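Local coordinates for malate dehydrogenase (PDB 3I0P), which probably catalyses the reversible, NAD-dependent oxidation of malate to oxaloacetate in the parasite Entamoeba histolytica, at residues D43-D48 against E328-T333; R36-A41 against A127-L132. All coordinates share one frame; numbering follows the deposited sequence.

In the fold
Both contacts draw on helix 29-45, and both reach the same NAD molecule, so they illustrate how one helix can join two walls of a coenzyme pocket. In contact 1 the C-terminal end of that helix and the turn after it meet helix 328-340, with Glu330 and Lys329 at the adenosine half of NAD and Met47 at the nicotinamide ribose. In contact 2 an earlier turn of the helix meets helix 127-136, beside that ribose. Their centres lie about 11 Å apart, and they touch where Arg45 NH1 packs 3.5 Å from Leu132 CD1. Glu330 binds one ribose of the coenzyme and the backbone of Ala127 the other, while His245, Lys246 and Glu240 of the second subunit also bind NAD.

Contact 1: D43-D48 against E328-T333; sequences DLRGMD and EKEYET. With NAD (nicotinamide-adenine-dinucleotide), chain B.
Glu330 rests the root of its side chain on Arg45 and extends its carboxylate to the coenzyme. Its CB lies over one face of the Arg45 guanidinium, displaced toward the rim, with Arg45 NH2 3.3 Å from Glu330 CB. The next carbon, Glu330 CG, meets main chain as well, 3.4 Å from Arg45 O. That carbonyl belongs to the end of helix 29-45, where the chain is turned by a Schellman motif: Gly46, the C-prime residue, takes a positive phi of 94°, Met47 N bonds back to Ala42 O and Gly46 N, weakly, to Asp43 O. The turn brings Gly46 CA to 3.8 Å from Thr333 CG2, one helical turn further along the partner helix than Glu330.

From CG, a bend at chi2 (80°) swings the Glu330 carboxylate toward NAD. The carboxylate plane is only 13° from that of the guanidinium, yet Glu330 OE1 stands 4.1 Å from Arg45 NH2 and well out of the guanidinium plane. The two groups therefore attract only through their charges, without a hydrogen bond, which may help keep the carboxylate negative. The same OE1 accepts a hydrogen bond of 2.7 Å from O2B, the 2'-hydroxyl of the adenosine ribose. The other oxygen, Glu330 OE2, faces the Met47 methyl, with CE 3.3 Å away. Met47 also touches the nicotinamide ribose, its CE 3.6 Å from NAD O3D. Beside Glu330, Lys329 NZ makes a weak hydrogen bond to adenine N7A and a salt bridge to Glu240 of the second subunit.

Contact 2: R36-A41 against A127-L132; sequences RDTLIA and AGYYSL. With NAD (nicotinamide-adenine-dinucleotide), chain B.
The N-to-C directions of helices 36-41 and 127-132 lie at 113°, with the axes of these short segments 9.7 Å apart at closest, and the backbones come nearest at Thr38 and Tyr129, whose CA atoms are 6.3 Å apart. The Tyr129 ring fills the space between them. Its CG stands anti to the backbone N (chi1 177°), which carries the ring out to helix 36-41 so that one face lies against Thr38. Thr38 CB makes a CH-pi contact almost squarely over the ring, 3.5 Å from the Tyr129 centroid and 11° off the normal, while the Thr38 methyl CG2 covers the CE2 side of the same face. A helical turn onward, Ala41 CB reaches Tyr129 CD1 at 3.6 Å, approaching obliquely. At the far end of the ring, Asp37 CB lies 3.6 Å from Tyr129 OH, and the Asp37 carboxylate is engaged within its own helix, where OD1, lying in the plane of the Arg36 guanidinium, forms a salt bridge with Arg36 NE.

Within their helix, the edge of Tyr129 packs on the face of Tyr130: Tyr129 CD2 sits over that face, toward its rim, and Tyr130 CD1 lies in plane at the edge of the Tyr129 ring. Tyr130 OH is bonded to Phe124 O, and the ring stacks on that of Phe124; the Thr38 hydroxyl lies nearby, with OG1 3.9 Å from Tyr130 OH. Helix 93-111 adds His94 against both Thr38 and Tyr130.

Two residues before Tyr129, Ala127 N donates a nearly straight hydrogen bond of 2.9 Å to NAD O2D, the 2'-hydroxyl of the nicotinamide ribose. The crossing helices, packed beside the mixed sheet, are part of the NAD-binding fold of the malate/L-lactate dehydrogenase family, which is not the classical Rossmann fold.

Contact 1: D43-D48 against E328-T333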
loop_
_atom_site.group_PDB
_atom_site.type_symbol
_atom_site.label_atom_id
_atom_site.label_comp_id
_atom_site.label_asym_id
_atom_site.label_seq_id
_atom_site.Cartn_x
_atom_site.Cartn_y
_atom_site.Cartn_z
ATOM N N ASP A 43 -22.255 -6.647 -5.547
ATOM C CA ASP A 43 -23.521 -6.688 -4.801
ATOM C C ASP A 43 -23.488 -7.761 -3.699
ATOM O O ASP A 43 -24.009 -7.545 -2.608
ATOM C CB ASP A 43 -24.731 -6.905 -5.731
ATOM C CG ASP A 43 -24.935 -5.762 -6.722
ATOM O OD1 ASP A 43 -24.914 -4.577 -6.325
ATOM O OD2 ASP A 43 -25.136 -6.054 -7.917
ATOM N N LEU A 44 -22.875 -8.909 -3.994
ATOM C CA LEU A 44 -22.688 -9.954 -3.001
ATOM C C LEU A 44 -21.891 -9.446 -1.811
ATOM O O LEU A 44 -22.185 -9.796 -0.672
ATOM C CB LEU A 44 -22.003 -11.177 -3.602
ATOM C CG LEU A 44 -22.946 -12.189 -4.246
ATOM C CD1 LEU A 44 -22.173 -13.167 -5.146
ATOM C CD2 LEU A 44 -23.789 -12.929 -3.216
ATOM N N ARG A 45 -20.893 -8.611 -2.073
ATOM C CA ARG A 45 -19.961 -8.214 -1.026
ATOM C C ARG A 45 -20.416 -6.962 -0.279
ATOM O O ARG A 45 -19.847 -6.616 0.753
ATOM C CB ARG A 45 -18.554 -8.031 -1.594
ATOM C CG ARG A 45 -17.938 -9.301 -2.132
ATOM C CD ARG A 45 -16.522 -9.077 -2.674
ATOM N NE ARG A 45 -15.570 -8.789 -1.600
ATOM C CZ ARG A 45 -15.040 -9.705 -0.783
ATOM N NH1 ARG A 45 -15.358 -10.983 -0.906
ATOM N NH2 ARG A 45 -14.176 -9.338 0.153
ATOM N N GLY A 46 -21.434 -6.286 -0.796
ATOM C CA GLY A 46 -21.959 -5.104 -0.131
ATOM C C GLY A 46 -21.375 -3.802 -0.630
ATOM O O GLY A 46 -21.542 -2.770 -0.001
ATOM N N MET A 47 -20.696 -3.844 -1.771
ATOM C CA MET A 47 -20.198 -2.631 -2.415
ATOM C C MET A 47 -21.308 -2.109 -3.313
ATOM O O MET A 47 -21.245 -2.228 -4.531
ATOM C CB MET A 47 -18.935 -2.920 -3.246
ATOM C CG MET A 47 -17.787 -3.571 -2.500
ATOM S SD MET A 47 -17.284 -2.546 -1.116
ATOM C CE MET A 47 -15.861 -3.477 -0.498
ATOM N N ASP A 48 -22.329 -1.533 -2.705
ATOM C CA ASP A 48 -23.590 -1.268 -3.405
ATOM C C ASP A 48 -23.484 -0.206 -4.511
ATOM O O ASP A 48 -24.411 -0.023 -5.304
ATOM C CB ASP A 48 -24.701 -0.972 -2.388
ATOM C CG ASP A 48 -24.950 -2.156 -1.452
ATOM O OD1 ASP A 48 -25.033 -3.293 -1.954
ATOM O OD2 ASP A 48 -25.044 -1.959 -0.223
ATOM N N GLU A 328 -13.860 -9.443 6.064
ATOM C CA GLU A 328 -14.777 -10.101 7.015
ATOM C C GLU A 328 -16.195 -9.569 6.843
ATOM O O GLU A 328 -17.133 -10.347 6.653
ATOM C CB GLU A 328 -14.294 -9.910 8.464
ATOM C CG GLU A 328 -15.031 -10.721 9.513
ATOM C CD GLU A 328 -14.341 -10.689 10.882
ATOM O OE1 GLU A 328 -13.388 -9.882 11.040
ATOM O OE2 GLU A 328 -14.739 -11.474 11.794
ATOM N N LYS A 329 -16.327 -8.241 6.912
ATOM C CA LYS A 329 -17.573 -7.536 6.631
ATOM C C LYS A 329 -18.190 -7.939 5.284
ATOM O O LYS A 329 -19.419 -8.034 5.163
ATOM C CB LYS A 329 -17.358 -6.014 6.702
ATOM C CG LYS A 329 -17.702 -5.415 8.051
ATOM C CD LYS A 329 -16.785 -4.278 8.448
ATOM C CE LYS A 329 -17.365 -2.912 8.143
ATOM N NZ LYS A 329 -16.901 -1.943 9.173
ATOM N N GLU A 330 -17.346 -8.195 4.282
ATOM C CA GLU A 330 -17.843 -8.560 2.970
ATOM C C GLU A 330 -18.377 -9.975 2.950
ATOM O O GLU A 330 -19.360 -10.253 2.268
ATOM C CB GLU A 330 -16.783 -8.370 1.896
ATOM C CG GLU A 330 -16.547 -6.905 1.503
ATOM C CD GLU A 330 -15.667 -6.145 2.483
ATOM O OE1 GLU A 330 -14.881 -6.779 3.215
ATOM O OE2 GLU A 330 -15.763 -4.902 2.522
ATOM N N TYR A 331 -17.730 -10.868 3.694
ATOM C CA TYR A 331 -18.162 -12.264 3.773
ATOM C C TYR A 331 -19.537 -12.367 4.435
ATOM O O TYR A 331 -20.434 -13.037 3.919
ATOM C CB TYR A 331 -17.110 -13.125 4.499
ATOM C CG TYR A 331 -17.601 -14.487 4.948
ATOM C CD1 TYR A 331 -17.714 -15.551 4.046
ATOM C CD2 TYR A 331 -17.951 -14.710 6.287
ATOM C CE1 TYR A 331 -18.169 -16.804 4.468
ATOM C CE2 TYR A 331 -18.408 -15.951 6.716
ATOM C CZ TYR A 331 -18.516 -16.987 5.809
ATOM O OH TYR A 331 -18.967 -18.204 6.252
ATOM N N GLU A 332 -19.700 -11.688 5.564
ATOM C CA GLU A 332 -20.962 -11.719 6.286
ATOM C C GLU A 332 -22.118 -11.110 5.491
ATOM O O GLU A 332 -23.244 -11.612 5.551
ATOM C CB GLU A 332 -20.824 -11.073 7.665
ATOM C CG GLU A 332 -20.118 -11.980 8.675
ATOM C CD GLU A 332 -19.974 -11.356 10.050
ATOM O OE1 GLU A 332 -20.435 -10.210 10.248
ATOM O OE2 GLU A 332 -19.392 -12.015 10.934
ATOM N N THR A 333 -21.843 -10.053 4.734
ATOM C CA THR A 333 -22.847 -9.496 3.833
ATOM C C THR A 333 -23.180 -10.511 2.743
ATOM O O THR A 333 -24.350 -10.735 2.422
ATOM C CB THR A 333 -22.377 -8.177 3.202
ATOM O OG1 THR A 333 -22.127 -7.218 4.237
ATOM C CG2 THR A 333 -23.431 -7.625 2.250
HETATM P PA NAD B . -14.016 1.074 2.400
HETATM O O1A NAD B . -15.442 0.581 2.358
HETATM O O2A NAD B . -13.716 2.330 3.152
HETATM O O5B NAD B . -13.141 -0.135 3.000
HETATM C C5B NAD B . -13.274 -1.459 2.453
HETATM C C4B NAD B . -12.138 -2.393 2.894
HETATM O O4B NAD B . -11.767 -2.176 4.261
HETATM C C3B NAD B . -12.530 -3.854 2.820
HETATM O O3B NAD B . -11.351 -4.625 2.533
HETATM C C2B NAD B . -13.030 -4.164 4.214
HETATM O O2B NAD B . -12.893 -5.551 4.527
HETATM C C1B NAD B . -12.099 -3.320 5.062
HETATM N N9A NAD B . -12.666 -2.879 6.369
HETATM C C8A NAD B . -13.730 -2.085 6.565
HETATM N N7A NAD B . -13.887 -1.903 7.894
HETATM C C5A NAD B . -12.905 -2.583 8.531
HETATM C C6A NAD B . -12.549 -2.771 9.871
HETATM N N6A NAD B . -13.266 -2.206 10.873
HETATM N N1A NAD B . -11.478 -3.540 10.179
HETATM C C2A NAD B . -10.751 -4.119 9.214
HETATM N N3A NAD B . -11.066 -3.951 7.923
HETATM C C4A NAD B . -12.137 -3.192 7.558
HETATM O O3 NAD B . -13.394 1.174 0.900
HETATM P PN NAD B . -13.766 2.223 -0.288
HETATM O O1N NAD B . -12.540 3.069 -0.536
HETATM O O2N NAD B . -15.103 2.871 -0.022
HETATM O O5D NAD B . -13.962 1.281 -1.569
HETATM C C5D NAD B . -15.187 0.573 -1.783
HETATM C C4D NAD B . -15.171 -0.117 -3.145
HETATM O O4D NAD B . -15.095 0.850 -4.196
HETATM C C3D NAD B . -13.965 -1.032 -3.315
HETATM O O3D NAD B . -14.448 -2.338 -3.658
HETATM C C2D NAD B . -13.124 -0.397 -4.422
HETATM O O2D NAD B . -12.467 -1.317 -5.312
HETATM C C1D NAD B . -14.166 0.390 -5.185
HETATM N N1N NAD B . -13.575 1.479 -5.958
HETATM C C2N NAD B . -13.423 1.307 -7.290
HETATM C C3N NAD B . -12.863 2.322 -8.071
HETATM C C7N NAD B . -12.684 2.148 -9.554
HETATM O O7N NAD B . -12.193 3.065 -10.201
HETATM N N7N NAD B . -13.061 1.009 -10.128
HETATM C C4N NAD B . -12.465 3.512 -7.457
HETATM C C5N NAD B . -12.625 3.660 -6.075
HETATM C C6N NAD B . -13.192 2.618 -5.342
#

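Contact 2: R36-A41 against A127-L132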
loop_
_atom_site.group_PDB
_atom_site.type_symbol
_atom_site.label_atom_id
_atom_site.label_comp_id
_atom_site.label_asym_id
_atom_site.label_seq_id
_atom_site.Cartn_x
_atom_site.Cartn_y
_atom_site.Cartn_z
ATOM N N ARG A 36 -20.834 -9.639 -15.614
ATOM C CA ARG A 36 -21.891 -9.817 -14.644
ATOM C C ARG A 36 -21.360 -10.482 -13.372
ATOM O O ARG A 36 -21.829 -10.163 -12.284
ATOM C CB ARG A 36 -23.095 -10.558 -15.246
ATOM C CG ARG A 36 -22.942 -12.056 -15.396
ATOM C CD ARG A 36 -23.450 -12.798 -14.176
ATOM N NE ARG A 36 -23.125 -14.216 -14.287
ATOM C CZ ARG A 36 -23.914 -15.118 -14.856
ATOM N NH1 ARG A 36 -25.080 -14.755 -15.359
ATOM N NH2 ARG A 36 -23.546 -16.387 -14.921
ATOM N N ASP A 37 -20.378 -11.380 -13.511
ATOM C CA ASP A 37 -19.742 -12.016 -12.349
ATOM C C ASP A 37 -19.098 -10.980 -11.431
ATOM O O ASP A 37 -19.278 -11.025 -10.213
ATOM C CB ASP A 37 -18.688 -13.041 -12.765
ATOM C CG ASP A 37 -19.282 -14.389 -13.148
ATOM O OD1 ASP A 37 -20.512 -14.588 -13.056
ATOM O OD2 ASP A 37 -18.485 -15.267 -13.542
ATOM N N THR A 38 -18.362 -10.035 -12.013
ATOM C CA THR A 38 -17.679 -9.049 -11.185
ATOM C C THR A 38 -18.625 -7.943 -10.750
ATOM O O THR A 38 -18.395 -7.315 -9.721
ATOM C CB THR A 38 -16.373 -8.459 -11.808
ATOM O OG1 THR A 38 -16.535 -7.067 -12.040
ATOM C CG2 THR A 38 -15.964 -9.148 -13.088
ATOM N N LEU A 39 -19.691 -7.712 -11.509
ATOM C CA LEU A 39 -20.727 -6.791 -11.044
ATOM C C LEU A 39 -21.509 -7.394 -9.881
ATOM O O LEU A 39 -21.614 -6.760 -8.831
ATOM C CB LEU A 39 -21.646 -6.320 -12.175
ATOM C CG LEU A 39 -20.944 -5.412 -13.189
ATOM C CD1 LEU A 39 -21.928 -4.790 -14.158
ATOM C CD2 LEU A 39 -20.159 -4.322 -12.457
ATOM N N ILE A 40 -22.023 -8.617 -10.040
ATOM C CA ILE A 40 -22.741 -9.271 -8.939
ATOM C C ILE A 40 -21.859 -9.457 -7.690
ATOM O O ILE A 40 -22.339 -9.297 -6.579
ATOM C CB ILE A 40 -23.422 -10.616 -9.351
ATOM C CG1 ILE A 40 -24.458 -11.039 -8.300
ATOM C CG2 ILE A 40 -22.401 -11.730 -9.554
ATOM C CD1 ILE A 40 -25.759 -10.311 -8.384
ATOM N N ALA A 41 -20.579 -9.775 -7.889
ATOM C CA ALA A 41 -19.597 -9.820 -6.809
ATOM C C ALA A 41 -19.618 -8.555 -5.971
ATOM O O ALA A 41 -19.515 -8.618 -4.742
ATOM C CB ALA A 41 -18.201 -10.045 -7.356
ATOM N N ALA A 127 -12.045 -3.471 -7.194
ATOM C CA ALA A 127 -10.665 -3.943 -7.326
ATOM C C ALA A 127 -10.527 -5.316 -6.674
ATOM O O ALA A 127 -9.850 -6.206 -7.202
ATOM C CB ALA A 127 -9.680 -2.946 -6.727
ATOM N N GLY A 128 -11.211 -5.479 -5.542
ATOM C CA GLY A 128 -11.175 -6.704 -4.755
ATOM C C GLY A 128 -11.480 -7.960 -5.531
ATOM O O GLY A 128 -11.031 -9.036 -5.144
ATOM N N TYR A 129 -12.226 -7.840 -6.627
ATOM C CA TYR A 129 -12.656 -9.017 -7.390
ATOM C C TYR A 129 -11.460 -9.752 -7.968
ATOM O O TYR A 129 -11.363 -10.971 -7.877
ATOM C CB TYR A 129 -13.628 -8.633 -8.514
ATOM C CG TYR A 129 -14.041 -9.804 -9.390
ATOM C CD1 TYR A 129 -15.021 -10.702 -8.967
ATOM C CD2 TYR A 129 -13.438 -10.027 -10.634
ATOM C CE1 TYR A 129 -15.404 -11.788 -9.757
ATOM C CE2 TYR A 129 -13.807 -11.116 -11.434
ATOM C CZ TYR A 129 -14.797 -11.983 -10.988
ATOM O OH TYR A 129 -15.188 -13.053 -11.764
ATOM N N TYR A 130 -10.549 -8.994 -8.563
ATOM C CA TYR A 130 -9.383 -9.570 -9.225
ATOM C C TYR A 130 -8.406 -10.163 -8.210
ATOM O O TYR A 130 -7.791 -11.198 -8.461
ATOM C CB TYR A 130 -8.747 -8.528 -10.156
ATOM C CG TYR A 130 -9.815 -7.878 -10.997
ATOM C CD1 TYR A 130 -10.282 -8.487 -12.175
ATOM C CD2 TYR A 130 -10.424 -6.700 -10.577
ATOM C CE1 TYR A 130 -11.308 -7.914 -12.914
ATOM C CE2 TYR A 130 -11.441 -6.122 -11.309
ATOM C CZ TYR A 130 -11.879 -6.725 -12.472
ATOM O OH TYR A 130 -12.887 -6.116 -13.177
ATOM N N SER A 131 -8.305 -9.530 -7.045
ATOM C CA SER A 131 -7.481 -10.063 -5.966
ATOM C C SER A 131 -8.054 -11.372 -5.431
ATOM O O SER A 131 -7.304 -12.285 -5.086
ATOM C CB SER A 131 -7.312 -9.038 -4.840
ATOM O OG SER A 131 -6.369 -8.042 -5.223
ATOM N N LEU A 132 -9.382 -11.464 -5.379
ATOM C CA LEU A 132 -10.037 -12.695 -4.948
ATOM C C LEU A 132 -9.724 -13.865 -5.885
ATOM O O LEU A 132 -9.522 -14.986 -5.429
ATOM C CB LEU A 132 -11.549 -12.501 -4.806
ATOM C CG LEU A 132 -12.050 -11.649 -3.637
ATOM C CD1 LEU A 132 -13.524 -11.329 -3.812
ATOM C CD2 LEU A 132 -11.808 -12.318 -2.293
HETATM P PA NAD B . -14.016 1.074 2.400
HETATM O O1A NAD B . -15.442 0.581 2.358
HETATM O O2A NAD B . -13.716 2.330 3.152
HETATM O O5B NAD B . -13.141 -0.135 3.000
HETATM C C5B NAD B . -13.274 -1.459 2.453
HETATM C C4B NAD B . -12.138 -2.393 2.894
HETATM O O4B NAD B . -11.767 -2.176 4.261
HETATM C C3B NAD B . -12.530 -3.854 2.820
HETATM O O3B NAD B . -11.351 -4.625 2.533
HETATM C C2B NAD B . -13.030 -4.164 4.214
HETATM O O2B NAD B . -12.893 -5.551 4.527
HETATM C C1B NAD B . -12.099 -3.320 5.062
HETATM N N9A NAD B . -12.666 -2.879 6.369
HETATM C C8A NAD B . -13.730 -2.085 6.565
HETATM N N7A NAD B . -13.887 -1.903 7.894
HETATM C C5A NAD B . -12.905 -2.583 8.531
HETATM C C6A NAD B . -12.549 -2.771 9.871
HETATM N N6A NAD B . -13.266 -2.206 10.873
HETATM N N1A NAD B . -11.478 -3.540 10.179
HETATM C C2A NAD B . -10.751 -4.119 9.214
HETATM N N3A NAD B . -11.066 -3.951 7.923
HETATM C C4A NAD B . -12.137 -3.192 7.558
HETATM O O3 NAD B . -13.394 1.174 0.900
HETATM P PN NAD B . -13.766 2.223 -0.288
HETATM O O1N NAD B . -12.540 3.069 -0.536
HETATM O O2N NAD B . -15.103 2.871 -0.022
HETATM O O5D NAD B . -13.962 1.281 -1.569
HETATM C C5D NAD B . -15.187 0.573 -1.783
HETATM C C4D NAD B . -15.171 -0.117 -3.145
HETATM O O4D NAD B . -15.095 0.850 -4.196
HETATM C C3D NAD B . -13.965 -1.032 -3.315
HETATM O O3D NAD B . -14.448 -2.338 -3.658
HETATM C C2D NAD B . -13.124 -0.397 -4.422
HETATM O O2D NAD B . -12.467 -1.317 -5.312
HETATM C C1D NAD B . -14.166 0.390 -5.185
HETATM N N1N NAD B . -13.575 1.479 -5.958
HETATM C C2N NAD B . -13.423 1.307 -7.290
HETATM C C3N NAD B . -12.863 2.322 -8.071
HETATM C C7N NAD B . -12.684 2.148 -9.554
HETATM O O7N NAD B . -12.193 3.065 -10.201
HETATM N N7N NAD B . -13.061 1.009 -10.128
HETATM C C4N NAD B . -12.465 3.512 -7.457
HETATM C C5N NAD B . -12.625 3.660 -6.075
HETATM C C6N NAD B . -13.192 2.618 -5.342
#